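Appr-1-p processing domain protein (Thermus aquaticus Y51MC23, PDB 5M31) belongs to the macro domain family and folds as a single compact alpha/beta domain in which helices pack around a mixed beta-sheet. Local coordinates at residues 18-23 / 47-52; 28-33 / 39-44; 89-94 / 99-104. All blocks are in the same frame, centred on the assembly; numbering follows the deposited sequence.

In the fold
The three contacts sample one compact macro domain. Contact 1 lies at the surface; contact 2, centred about 8 Å from the centre of the chain, lies deeper; contact 3 is on the far side of that centre from contact 1. Centres are about 11 Å apart for contacts 1 and 2, 12 Å for contacts 2 and 3, and 21 Å for contacts 1 and 3. Helix 40-48 serves contacts 1 and 2, and the chain span bridged by contact 2 falls within that of contact 1; contact 3 follows later. Val31 of strand 26-31, and Thr33 just after it, pair with the backbone of Thr89 and Lys91, tying contact 2 to the loop between strand 83-88 and helix 99-116.

Contact 1 (18-23 / 47-52); sequences NLLEAP and RAFPDN
The flat ring of Phe49 receives Leu20 at its edge, near the ring plane: methyl CD2 of Leu20 stands 3.8 Å from Phe49 CE2, and the two side chains pass one another while pointing in opposite senses. Phenylalanine suits its place because its ring reaches from the helix junction to Leu20 and to Leu27 of strand 26-31; the side chain also touches the loop residues Arg75 and Pro81. Leucine suits its place because its branched end serves two neighbours. With chi2 at -172°, CD1 is carried outward along the chain and rests 3.8 Å from CB of Ala48, while CD2 is left for the phenyl edge. The single methyl of Ala48, at the end of helix 40-48, lets the helix end lie close to the loop. Leu20 also touches Gln44 and Phe45 of that helix.

From its own side Leu20 is held by Asn18, whose OD1 accepts a bond from Leu20 N (2.9 Å), the donor standing above the carbonyl plane; asparagine fits here because its side-chain carbonyl can accept the amide two residues on. Phe49 leaves helical geometry after helix 40-48 and is the N-cap of helix 50-61, whose first residue is Pro50. The arrangement thus joins an Asx turn and 3-10 segment to a helix-to-helix junction by a small apolar contact at the macro domain surface.

Contact 2 (28-33 / 39-44); sequences VNTVNT and KGVALQ
Thr30 and Ala42 are linked through a single water, the polar bridge of this contact. The water donates to Thr30 O (2.9 Å) and accepts from Ala42 N (3.0 Å), an amide near the start of the helix.

Van der Waals contacts complete the interface. The small methyl CB of Ala42 sits 3.5 Å from Thr30 O, which lets the helix come close to the strand. Val41 crosses Thr30 at about a right angle, with its CB 3.6 Å from Thr30 OG1. Both residues branch at CB, a shape that suits threonine to a strand and gives valine a broad, compact end to set against the short threonine hydroxyl. Asn29, by contrast, runs past Val41; with CG anti to the backbone N (chi1 -179°) its amide reaches the helix, and OD1 lies 3.3 Å from Ala42 CA and 3.7 Å from Val41 CG1.

A third element is a buried polar atom: Asn29 OD1 has no hydrogen-bonding partner in the model. The other end of the amide is held, since ND2 donates to Asn86 OD1; asparagine suits the place because it can meet the helix and still make this bond.

Strand 26-31 lies inside the sheet between strands 120-123 and 83-88. Segment 40-44 of the helix runs at 122° to segment 28-31 of the strand, their axes 7.0 Å apart at closest, before the chain continues into helix 50-61.

Contact 3 (89-94 / 99-104); sequences TKKHWR and MEYVEE
The carbonyl oxygen of Thr89 is approached by two carbons of Tyr101: CD2, 3.6 Å from Thr89 O, and CB, 3.7 Å from it. The oxygen lies at the edge of the tyrosine ring and in its plane, where the slightly positive ring hydrogens probably favour it. Lys90 comes to the same edge through its backbone, CA being 3.9 Å from Tyr101 CD2. Further out, the extended chain of Lys91 crosses the tyrosine at about a right angle and brings CE to 3.6 Å from Tyr101 OH. A long aromatic side chain suits this place because it spans three successive loop residues. Elsewhere in the contact, Thr89 CG2 and Val102 CG2 meet more loosely, at 4.3 Å.

The loop has bonds of its own. Arg94 N donates almost straight (174°) to His92 ND1, and the Arg94 guanidinium has His92 CE1 over its centre. Thr89 OG1 bonds to Ser97 OG, and Lys90 NZ to His95 O.

Segment 89-94, in the loop leading from strand 83-88 to helix 99-116, pairs through the Thr89 backbone with Val31 of strand 26-31, while Tyr101 also touches Ile67. Met99 packs against helix 135-146, and Glu103 forms a salt bridge with Arg141 there.

Contact 1 (18-23 / 47-52)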
ATOM      1  N   ASN A  18      11.208   9.628   2.178  1.00 25.28           N
ATOM      2  CA  ASN A  18      11.283   8.529   1.210  1.00 24.83           C
ATOM      3  C   ASN A  18      10.599   7.313   1.821  1.00 22.96           C
ATOM      4  O   ASN A  18      11.137   6.687   2.762  1.00 22.05           O
ATOM      5  CB  ASN A  18      12.720   8.147   0.921  1.00 27.75           C
ATOM      6  CG  ASN A  18      12.861   7.073  -0.181  1.00 29.33           C
ATOM      7  OD1 ASN A  18      11.919   6.330  -0.540  1.00 28.75           O
ATOM      8  ND2 ASN A  18      14.081   6.985  -0.714  1.00 34.75           N
ATOM      9  N   LEU A  19       9.432   6.984   1.315  1.00 21.40           N
ATOM     10  CA  LEU A  19       8.673   5.838   1.853  1.00 21.21           C
ATOM     11  C   LEU A  19       9.498   4.557   1.928  1.00 21.67           C
ATOM     12  O   LEU A  19       9.333   3.739   2.868  1.00 21.99           O
ATOM     13  CB  LEU A  19       7.459   5.558   0.935  1.00 20.48           C
ATOM     14  CG  LEU A  19       6.711   4.297   1.133  1.00 20.15           C
ATOM     15  CD1 LEU A  19       6.087   4.278   2.519  1.00 20.62           C
ATOM     16  CD2 LEU A  19       5.632   4.180   0.028  1.00 19.72           C
ATOM     17  N   LEU A  20      10.372   4.372   0.949  1.00 23.40           N
ATOM     18  CA  LEU A  20      11.134   3.167   0.820  1.00 26.55           C
ATOM     19  C   LEU A  20      12.140   2.996   1.951  1.00 27.13           C
ATOM     20  O   LEU A  20      12.509   1.886   2.227  1.00 29.84           O
ATOM     21  CB  LEU A  20      11.852   3.099  -0.508  1.00 30.18           C
ATOM     22  CG  LEU A  20      10.926   2.999  -1.707  1.00 32.49           C
ATOM     23  CD1 LEU A  20      11.739   2.748  -2.963  1.00 36.56           C
ATOM     24  CD2 LEU A  20       9.929   1.896  -1.465  1.00 32.88           C
ATOM     25  N   GLU A  21      12.441   4.078   2.672  1.00 25.38           N
ATOM     26  CA  GLU A  21      13.349   4.062   3.805  1.00 27.94           C
ATOM     27  C   GLU A  21      12.674   3.897   5.158  1.00 25.47           C
ATOM     28  O   GLU A  21      13.343   3.937   6.199  1.00 25.29           O
ATOM     29  CB  GLU A  21      14.141   5.360   3.822  1.00 30.50           C
ATOM     30  CG  GLU A  21      15.156   5.399   2.726  1.00 33.66           C
ATOM     31  CD  GLU A  21      15.836   6.747   2.585  1.00 38.13           C
ATOM     32  OE1 GLU A  21      15.644   7.670   3.429  1.00 40.56           O
ATOM     33  OE2 GLU A  21      16.546   6.889   1.582  1.00 46.40           O
ATOM     34  N   ALA A  22      11.340   3.801   5.167  1.00 22.54           N
ATOM     35  CA  ALA A  22      10.637   3.776   6.411  1.00 22.05           C
ATOM     36  C   ALA A  22      11.121   2.514   7.199  1.00 21.92           C
ATOM     37  O   ALA A  22      11.115   1.434   6.643  1.00 21.94           O
ATOM     38  CB  ALA A  22       9.167   3.711   6.184  1.00 20.91           C
ATOM     39  N   PRO A  23      11.419   2.656   8.475  1.00 22.84           N
ATOM     40  CA  PRO A  23      12.070   1.518   9.233  1.00 23.51           C
ATOM     41  C   PRO A  23      11.048   0.611   9.882  1.00 23.02           C
ATOM     42  O   PRO A  23      10.969   0.494  11.129  1.00 24.11           O
ATOM     43  CB  PRO A  23      12.933   2.245  10.207  1.00 24.76           C
ATOM     44  CG  PRO A  23      12.142   3.466  10.569  1.00 25.06           C
ATOM     45  CD  PRO A  23      11.398   3.874   9.299  1.00 24.04           C
ATOM     46  N   ARG A  47      11.808  -1.201  -8.914  1.00 27.85           N
ATOM     47  CA  ARG A  47      13.316  -1.060  -8.876  1.00 29.68           C
ATOM     48  C   ARG A  47      13.927  -1.523  -7.544  1.00 29.00           C
ATOM     49  O   ARG A  47      14.952  -2.196  -7.553  1.00 29.81           O
ATOM     50  CB  ARG A  47      13.722   0.375  -9.308  1.00 33.61           C
ATOM     51  CG  ARG A  47      13.236   0.691 -10.711  1.00 34.81           C
ATOM     52  CD  ARG A  47      13.909   1.790 -11.493  1.00 40.66           C
ATOM     53  NE  ARG A  47      13.467   3.126 -11.118  1.00 41.68           N
ATOM     54  CZ  ARG A  47      13.299   4.149 -11.956  1.00 43.56           C
ATOM     55  NH1 ARG A  47      13.390   4.001 -13.278  1.00 46.97           N
ATOM     56  NH2 ARG A  47      12.960   5.333 -11.465  1.00 46.64           N
ATOM     57  N   ALA A  48      13.259  -1.235  -6.412  1.00 26.63           N
ATOM     58  CA  ALA A  48      13.776  -1.540  -5.074  1.00 27.19           C
ATOM     59  C   ALA A  48      13.508  -2.972  -4.699  1.00 25.68           C
ATOM     60  O   ALA A  48      14.209  -3.548  -3.864  1.00 26.52           O
ATOM     61  CB  ALA A  48      13.109  -0.623  -4.059  1.00 27.15           C
ATOM     62  N   PHE A  49      12.393  -3.521  -5.225  1.00 23.97           N
ATOM     63  CA  PHE A  49      11.920  -4.808  -4.792  1.00 23.62           C
ATOM     64  C   PHE A  49      11.555  -5.711  -5.962  1.00 23.92           C
ATOM     65  O   PHE A  49      10.355  -6.099  -6.154  1.00 22.13           O
ATOM     66  CB  PHE A  49      10.720  -4.639  -3.837  1.00 22.78           C
ATOM     67  CG  PHE A  49      11.040  -3.858  -2.596  1.00 22.62           C
ATOM     68  CD1 PHE A  49      11.801  -4.415  -1.578  1.00 23.18           C
ATOM     69  CD2 PHE A  49      10.549  -2.568  -2.422  1.00 22.55           C
ATOM     70  CE1 PHE A  49      12.119  -3.671  -0.457  1.00 23.20           C
ATOM     71  CE2 PHE A  49      10.811  -1.839  -1.295  1.00 22.95           C
ATOM     72  CZ  PHE A  49      11.605  -2.398  -0.287  1.00 23.32           C
ATOM     73  N   PRO A  50      12.581  -6.169  -6.689  1.00 25.12           N
ATOM     74  CA  PRO A  50      12.274  -6.973  -7.876  1.00 25.53           C
ATOM     75  C   PRO A  50      11.512  -8.297  -7.612  1.00 25.23           C
ATOM     76  O   PRO A  50      10.688  -8.722  -8.436  1.00 24.57           O
ATOM     77  CB  PRO A  50      13.646  -7.232  -8.509  1.00 27.68           C
ATOM     78  CG  PRO A  50      14.663  -6.917  -7.465  1.00 27.83           C
ATOM     79  CD  PRO A  50      14.033  -5.969  -6.494  1.00 26.78           C
ATOM     80  N   ASP A  51      11.816  -8.992  -6.523  1.00 25.22           N
ATOM     81  CA  ASP A  51      11.117 -10.244  -6.256  1.00 25.85           C
ATOM     82  C   ASP A  51       9.596 -10.033  -6.002  1.00 23.71           C
ATOM     83  O   ASP A  51       8.769 -10.842  -6.432  1.00 22.96           O
ATOM     84  CB  ASP A  51      11.745 -10.962  -5.070  1.00 27.98           C
ATOM     85  CG  ASP A  51      13.167 -11.378  -5.339  1.00 31.41           C
ATOM     86  OD1 ASP A  51      13.649 -11.304  -6.524  1.00 34.93           O
ATOM     87  OD2 ASP A  51      13.790 -11.860  -4.397  1.00 32.85           O
ATOM     88  N   ASN A  52       9.258  -8.926  -5.334  1.00 21.79           N
ATOM     89  CA  ASN A  52       7.860  -8.510  -5.152  1.00 20.04           C
ATOM     90  C   ASN A  52       7.224  -8.239  -6.492  1.00 19.89           C
ATOM     91  O   ASN A  52       6.109  -8.688  -6.737  1.00 19.23           O
ATOM     92  CB  ASN A  52       7.758  -7.288  -4.289  1.00 19.06           C
ATOM     93  CG  ASN A  52       6.355  -6.777  -4.146  1.00 18.42           C
ATOM     94  OD1 ASN A  52       5.511  -7.379  -3.508  1.00 17.70           O
ATOM     95  ND2 ASN A  52       6.085  -5.649  -4.831  1.00 17.33           N
TER

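Contact 2 (28-33 / 39-44)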
ATOM      1  N   VAL A  28       3.473  -0.314   2.004  1.00 15.15           N
ATOM      2  CA  VAL A  28       2.374  -0.330   0.981  1.00 15.14           C
ATOM      3  C   VAL A  28       2.832   0.291  -0.330  1.00 15.90           C
ATOM      4  O   VAL A  28       3.346   1.419  -0.355  1.00 16.40           O
ATOM      5  CB  VAL A  28       1.136   0.428   1.519  1.00 15.44           C
ATOM      6  CG1 VAL A  28       0.043   0.451   0.470  1.00 16.07           C
ATOM      7  CG2 VAL A  28       0.650  -0.212   2.812  1.00 15.78           C
ATOM      8  N   ASN A  29       2.597  -0.451  -1.396  1.00 15.82           N
ATOM      9  CA  ASN A  29       2.852  -0.057  -2.782  1.00 16.25           C
ATOM     10  C   ASN A  29       1.489   0.102  -3.436  1.00 16.67           C
ATOM     11  O   ASN A  29       0.646  -0.766  -3.291  1.00 17.25           O
ATOM     12  CB  ASN A  29       3.568  -1.203  -3.454  1.00 16.68           C
ATOM     13  CG  ASN A  29       3.908  -0.928  -4.871  1.00 17.14           C
ATOM     14  OD1 ASN A  29       4.051   0.205  -5.262  1.00 18.05           O
ATOM     15  ND2 ASN A  29       4.209  -1.967  -5.604  1.00 17.91           N
ATOM     16  N   THR A  30       1.279   1.189  -4.144  1.00 16.91           N
ATOM     17  CA  THR A  30      -0.014   1.425  -4.810  1.00 17.38           C
ATOM     18  C   THR A  30       0.087   0.893  -6.248  1.00 17.65           C
ATOM     19  O   THR A  30       1.008   1.269  -7.014  1.00 17.83           O
ATOM     20  CB  THR A  30      -0.409   2.910  -4.752  1.00 18.84           C
ATOM     21  OG1 THR A  30       0.718   3.715  -5.055  1.00 19.32           O
ATOM     22  CG2 THR A  30      -0.959   3.272  -3.379  1.00 20.19           C
ATOM     23  N   VAL A  31      -0.814  -0.031  -6.600  1.00 16.88           N
ATOM     24  CA  VAL A  31      -0.665  -0.779  -7.816  1.00 17.61           C
ATOM     25  C   VAL A  31      -1.963  -0.753  -8.634  1.00 18.14           C
ATOM     26  O   VAL A  31      -2.978  -0.199  -8.217  1.00 19.37           O
ATOM     27  CB  VAL A  31      -0.188  -2.227  -7.597  1.00 17.71           C
ATOM     28  CG1 VAL A  31       1.144  -2.203  -6.886  1.00 17.20           C
ATOM     29  CG2 VAL A  31      -1.233  -3.030  -6.824  1.00 17.31           C
ATOM     30  N   ASN A  32      -1.874  -1.313  -9.800  1.00 19.58           N
ATOM     31  CA  ASN A  32      -3.066  -1.618 -10.623  1.00 18.83           C
ATOM     32  C   ASN A  32      -3.223  -3.124 -10.706  1.00 20.02           C
ATOM     33  O   ASN A  32      -2.476  -3.885 -10.042  1.00 19.90           O
ATOM     34  CB  ASN A  32      -2.906  -1.031 -12.009  1.00 20.59           C
ATOM     35  CG  ASN A  32      -1.656  -1.551 -12.725  1.00 21.58           C
ATOM     36  OD1 ASN A  32      -1.601  -2.688 -13.169  1.00 21.98           O
ATOM     37  ND2 ASN A  32      -0.616  -0.726 -12.749  1.00 23.29           N
ATOM     38  N   THR A  33      -4.248  -3.581 -11.416  1.00 19.72           N
ATOM     39  CA  THR A  33      -4.572  -5.001 -11.428  1.00 20.78           C
ATOM     40  C   THR A  33      -4.144  -5.691 -12.698  1.00 21.31           C
ATOM     41  O   THR A  33      -4.454  -6.864 -12.894  1.00 22.73           O
ATOM     42  CB  THR A  33      -6.076  -5.225 -11.227  1.00 21.95           C
ATOM     43  OG1 THR A  33      -6.764  -4.779 -12.404  1.00 22.30           O
ATOM     44  CG2 THR A  33      -6.566  -4.517  -9.967  1.00 21.29           C
ATOM     45  N   LYS A  39       5.131   3.540 -13.363  1.00 30.12           N
ATOM     46  CA  LYS A  39       5.267   4.954 -12.990  1.00 33.00           C
ATOM     47  C   LYS A  39       4.969   5.177 -11.543  1.00 31.62           C
ATOM     48  O   LYS A  39       4.450   4.290 -10.865  1.00 28.92           O
ATOM     49  CB  LYS A  39       4.309   5.830 -13.840  1.00 38.97           C
ATOM     50  CG  LYS A  39       2.900   5.941 -13.244  1.00 42.24           C
ATOM     51  CD  LYS A  39       2.041   6.960 -13.981  1.00 48.77           C
ATOM     52  CE  LYS A  39       1.393   6.343 -15.201  1.00 52.00           C
ATOM     53  NZ  LYS A  39       0.339   7.241 -15.762  1.00 56.28           N
ATOM     54  N   GLY A  40       5.332   6.360 -11.051  1.00 31.62           N
ATOM     55  CA  GLY A  40       5.013   6.732  -9.678  1.00 30.83           C
ATOM     56  C   GLY A  40       5.604   5.810  -8.632  1.00 28.02           C
ATOM     57  O   GLY A  40       6.760   5.334  -8.736  1.00 26.61           O
ATOM     58  N   VAL A  41       4.830   5.611  -7.561  1.00 26.34           N
ATOM     59  CA  VAL A  41       5.278   4.822  -6.459  1.00 24.70           C
ATOM     60  C   VAL A  41       5.648   3.412  -6.931  1.00 22.74           C
ATOM     61  O   VAL A  41       6.681   2.855  -6.535  1.00 22.28           O
ATOM     62  CB  VAL A  41       4.138   4.762  -5.397  1.00 25.47           C
ATOM     63  CG1 VAL A  41       4.438   3.716  -4.321  1.00 24.65           C
ATOM     64  CG2 VAL A  41       3.994   6.145  -4.748  1.00 27.69           C
ATOM     65  N   ALA A  42       4.814   2.845  -7.783  1.00 21.29           N
ATOM     66  CA  ALA A  42       4.978   1.429  -8.157  1.00 21.21           C
ATOM     67  C   ALA A  42       6.328   1.250  -8.887  1.00 21.77           C
ATOM     68  O   ALA A  42       6.990   0.246  -8.731  1.00 21.11           O
ATOM     69  CB  ALA A  42       3.830   0.963  -9.013  1.00 21.41           C
ATOM     70  N   LEU A  43       6.700   2.226  -9.712  1.00 22.96           N
ATOM     71  CA  LEU A  43       8.001   2.185 -10.384  1.00 24.89           C
ATOM     72  C   LEU A  43       9.151   2.123  -9.387  1.00 24.95           C
ATOM     73  O   LEU A  43      10.086   1.331  -9.535  1.00 24.71           O
ATOM     74  CB  LEU A  43       8.170   3.415 -11.285  1.00 27.40           C
ATOM     75  CG  LEU A  43       9.500   3.477 -12.015  1.00 29.10           C
ATOM     76  CD1 LEU A  43       9.803   2.178 -12.739  1.00 29.87           C
ATOM     77  CD2 LEU A  43       9.502   4.635 -12.999  1.00 31.83           C
ATOM     78  N   GLN A  44       9.049   2.896  -8.317  1.00 25.15           N
ATOM     79  CA  GLN A  44      10.105   2.910  -7.297  1.00 26.79           C
ATOM     80  C   GLN A  44      10.170   1.536  -6.627  1.00 25.22           C
ATOM     81  O   GLN A  44      11.256   0.988  -6.380  1.00 24.79           O
ATOM     82  CB  GLN A  44       9.854   4.003  -6.242  1.00 29.11           C
ATOM     83  CG  GLN A  44       9.578   5.407  -6.794  1.00 33.25           C
ATOM     84  CD  GLN A  44      10.527   5.854  -7.888  1.00 38.87           C
ATOM     85  OE1 GLN A  44      10.116   6.108  -9.048  1.00 45.49           O
ATOM     86  NE2 GLN A  44      11.786   6.015  -7.528  1.00 41.39           N
TER
HETATM   87  O   HOH W   1       1.925   3.721  -8.181  1.00 31.23           O

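Contact 3 (89-94 / 99-104)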
ATOM      1  N   THR A  89      -5.255   0.601  -6.526  1.00 17.06           N
ATOM      2  CA  THR A  89      -6.043   1.810  -6.429  1.00 17.92           C
ATOM      3  C   THR A  89      -6.779   2.047  -7.713  1.00 17.52           C
ATOM      4  O   THR A  89      -7.494   2.997  -7.823  1.00 18.48           O
ATOM      5  CB  THR A  89      -5.203   3.058  -6.200  1.00 18.80           C
ATOM      6  OG1 THR A  89      -4.316   3.249  -7.300  1.00 19.90           O
ATOM      7  CG2 THR A  89      -4.342   2.948  -4.936  1.00 18.12           C
ATOM      8  N   LYS A  90      -6.557   1.173  -8.657  1.00 17.24           N
ATOM      9  CA  LYS A  90      -7.121   1.316 -10.024  1.00 18.24           C
ATOM     10  C   LYS A  90      -6.967  -0.008 -10.783  1.00 18.56           C
ATOM     11  O   LYS A  90      -6.147  -0.904 -10.401  1.00 18.45           O
ATOM     12  CB  LYS A  90      -6.381   2.419 -10.738  1.00 18.99           C
ATOM     13  CG  LYS A  90      -4.912   2.084 -11.004  1.00 19.02           C
ATOM     14  CD  LYS A  90      -4.140   3.216 -11.647  1.00 20.46           C
ATOM     15  CE  LYS A  90      -3.998   4.438 -10.738  1.00 21.02           C
ATOM     16  NZ  LYS A  90      -3.373   5.528 -11.541  1.00 23.11           N
ATOM     17  N   LYS A  91      -7.774  -0.185 -11.831  1.00 19.68           N
ATOM     18  CA  LYS A  91      -7.676  -1.407 -12.612  1.00 21.19           C
ATOM     19  C   LYS A  91      -6.491  -1.333 -13.564  1.00 21.71           C
ATOM     20  O   LYS A  91      -5.586  -2.119 -13.503  1.00 22.92           O
ATOM     21  CB  LYS A  91      -8.992  -1.677 -13.356  1.00 23.10           C
ATOM     22  CG  LYS A  91     -10.119  -1.950 -12.409  1.00 25.44           C
ATOM     23  CD  LYS A  91     -11.366  -2.311 -13.166  1.00 29.27           C
ATOM     24  CE  LYS A  91     -12.556  -2.403 -12.233  1.00 31.02           C
ATOM     25  NZ  LYS A  91     -13.714  -2.357 -13.160  1.00 33.50           N
ATOM     26  N   HIS A  92      -6.531  -0.395 -14.506  1.00 22.01           N
ATOM     27  CA  HIS A  92      -5.487  -0.280 -15.470  1.00 21.95           C
ATOM     28  C   HIS A  92      -4.594   0.876 -15.094  1.00 22.06           C
ATOM     29  O   HIS A  92      -5.019   1.860 -14.524  1.00 21.20           O
ATOM     30  CB  HIS A  92      -6.080  -0.078 -16.867  1.00 22.74           C
ATOM     31  CG  HIS A  92      -5.080  -0.180 -17.983  1.00 23.43           C
ATOM     32  ND1 HIS A  92      -4.287   0.878 -18.359  1.00 23.98           N
ATOM     33  CD2 HIS A  92      -4.829  -1.168 -18.872  1.00 23.82           C
ATOM     34  CE1 HIS A  92      -3.571   0.549 -19.421  1.00 24.80           C
ATOM     35  NE2 HIS A  92      -3.849  -0.711 -19.721  1.00 25.06           N
ATOM     36  N   TRP A  93      -3.350   0.780 -15.506  1.00 23.94           N
ATOM     37  CA  TRP A  93      -2.387   1.782 -15.129  1.00 25.20           C
ATOM     38  C   TRP A  93      -2.656   3.161 -15.711  1.00 27.04           C
ATOM     39  O   TRP A  93      -2.244   4.152 -15.151  1.00 27.44           O
ATOM     40  CB  TRP A  93      -0.978   1.293 -15.428  1.00 27.22           C
ATOM     41  CG  TRP A  93      -0.685   0.968 -16.824  1.00 28.80           C
ATOM     42  CD1 TRP A  93      -0.774  -0.251 -17.415  1.00 28.90           C
ATOM     43  CD2 TRP A  93      -0.214   1.855 -17.809  1.00 32.44           C
ATOM     44  NE1 TRP A  93      -0.315  -0.204 -18.643  1.00 32.97           N
ATOM     45  CE2 TRP A  93      -0.007   1.100 -18.955  1.00 33.83           C
ATOM     46  CE3 TRP A  93       0.036   3.231 -17.844  1.00 33.57           C
ATOM     47  CZ2 TRP A  93       0.441   1.642 -20.105  1.00 37.80           C
ATOM     48  CZ3 TRP A  93       0.480   3.769 -18.966  1.00 36.73           C
ATOM     49  CH2 TRP A  93       0.679   3.002 -20.105  1.00 39.42           C
ATOM     50  N   ARG A  94      -3.393   3.245 -16.823  1.00 26.39           N
ATOM     51  CA  ARG A  94      -3.802   4.536 -17.366  1.00 27.94           C
ATOM     52  C   ARG A  94      -4.961   5.233 -16.674  1.00 26.68           C
ATOM     53  O   ARG A  94      -5.216   6.419 -16.957  1.00 28.53           O
ATOM     54  CB  ARG A  94      -4.115   4.431 -18.852  1.00 30.75           C
ATOM     55  CG  ARG A  94      -2.848   4.272 -19.646  1.00 33.59           C
ATOM     56  CD  ARG A  94      -2.974   4.724 -21.055  1.00 36.70           C
ATOM     57  NE  ARG A  94      -3.593   3.677 -21.873  1.00 40.04           N
ATOM     58  CZ  ARG A  94      -2.923   2.665 -22.422  1.00 42.57           C
ATOM     59  NH1 ARG A  94      -1.601   2.575 -22.240  1.00 44.90           N
ATOM     60  NH2 ARG A  94      -3.552   1.744 -23.156  1.00 41.84           N
ATOM     61  N   MET A  99     -11.656   6.801  -5.630  1.00 24.47           N
ATOM     62  CA  MET A  99     -11.862   6.864  -4.156  1.00 25.11           C
ATOM     63  C   MET A  99     -12.493   5.577  -3.634  1.00 23.80           C
ATOM     64  O   MET A  99     -12.074   5.041  -2.605  1.00 22.81           O
ATOM     65  CB  MET A  99     -12.712   8.085  -3.795  1.00 27.78           C
ATOM     66  CG  MET A  99     -12.805   8.374  -2.304  1.00 29.72           C
ATOM     67  SD  MET A  99     -11.215   8.828  -1.602  1.00 31.14           S
ATOM     68  CE  MET A  99     -11.125  10.546  -2.050  1.00 33.07           C
ATOM     69  N   GLU A 100     -13.434   5.026  -4.392  1.00 23.82           N
ATOM     70  CA  GLU A 100     -14.094   3.769  -3.967  0.60 24.14           C
ATOM     71  C   GLU A 100     -13.087   2.641  -3.800  1.00 22.27           C
ATOM     72  O   GLU A 100     -13.186   1.795  -2.853  1.00 23.10           O
ATOM     73  CB  GLU A 100     -15.185   3.369  -4.986  0.60 25.75           C
ATOM     74  CG  GLU A 100     -15.665   1.929  -4.860  0.60 26.15           C
ATOM     75  CD  GLU A 100     -16.681   1.557  -5.921  0.60 28.20           C
ATOM     76  OE1 GLU A 100     -17.539   2.400  -6.232  0.60 29.89           O
ATOM     77  OE2 GLU A 100     -16.639   0.409  -6.409  0.60 28.76           O
ATOM     78  N   TYR A 101     -12.095   2.595  -4.659  1.00 21.19           N
ATOM     79  CA  TYR A 101     -11.134   1.549  -4.671  1.00 20.45           C
ATOM     80  C   TYR A 101     -10.163   1.741  -3.489  1.00 18.79           C
ATOM     81  O   TYR A 101      -9.726   0.775  -2.873  1.00 18.81           O
ATOM     82  CB  TYR A 101     -10.373   1.539  -5.982  1.00 20.75           C
ATOM     83  CG  TYR A 101     -11.257   1.319  -7.199  1.00 21.61           C
ATOM     84  CD1 TYR A 101     -12.592   0.908  -7.089  1.00 22.94           C
ATOM     85  CD2 TYR A 101     -10.743   1.500  -8.476  1.00 22.94           C
ATOM     86  CE1 TYR A 101     -13.355   0.672  -8.237  1.00 24.47           C
ATOM     87  CE2 TYR A 101     -11.526   1.357  -9.595  1.00 24.20           C
ATOM     88  CZ  TYR A 101     -12.806   0.878  -9.469  1.00 24.80           C
ATOM     89  OH  TYR A 101     -13.546   0.713 -10.632  1.00 26.71           O
ATOM     90  N   VAL A 102      -9.872   2.986  -3.151  1.00 18.64           N
ATOM     91  CA  VAL A 102      -9.036   3.279  -1.949  1.00 19.03           C
ATOM     92  C   VAL A 102      -9.818   2.861  -0.688  1.00 19.52           C
ATOM     93  O   VAL A 102      -9.251   2.255   0.246  1.00 19.36           O
ATOM     94  CB  VAL A 102      -8.637   4.776  -1.938  1.00 19.74           C
ATOM     95  CG1 VAL A 102      -7.986   5.160  -0.601  1.00 19.80           C
ATOM     96  CG2 VAL A 102      -7.692   5.024  -3.099  1.00 19.24           C
ATOM     97  N   GLU A 103     -11.114   3.147  -0.664  1.00 21.03           N
ATOM     98  CA  GLU A 103     -11.938   2.785   0.518  1.00 22.82           C
ATOM     99  C   GLU A 103     -11.950   1.287   0.732  1.00 21.81           C
ATOM    100  O   GLU A 103     -11.764   0.815   1.867  1.00 21.31           O
ATOM    101  CB  GLU A 103     -13.351   3.293   0.395  1.00 25.67           C
ATOM    102  CG  GLU A 103     -13.438   4.812   0.380  1.00 28.80           C
ATOM    103  CD  GLU A 103     -14.755   5.354  -0.166  1.00 32.29           C
ATOM    104  OE1 GLU A 103     -15.588   4.567  -0.716  1.00 34.82           O
ATOM    105  OE2 GLU A 103     -14.963   6.589  -0.030  1.00 36.18           O
ATOM    106  N   GLU A 104     -12.196   0.533  -0.344  1.00 21.11           N
ATOM    107  CA  GLU A 104     -12.250  -0.923  -0.243  1.00 21.63           C
ATOM    108  C   GLU A 104     -10.845  -1.446   0.100  1.00 19.33           C
ATOM    109  O   GLU A 104     -10.707  -2.388   0.882  1.00 19.47           O
ATOM    110  CB  GLU A 104     -12.749  -1.521  -1.545  1.00 24.50           C
ATOM    111  CG  GLU A 104     -14.165  -1.085  -1.857  1.00 28.41           C
ATOM    112  CD  GLU A 104     -14.792  -1.880  -2.963  1.00 34.21           C
ATOM    113  OE1 GLU A 104     -14.047  -2.622  -3.646  1.00 39.81           O
ATOM    114  OE2 GLU A 104     -16.035  -1.740  -3.170  1.00 38.95           O
TER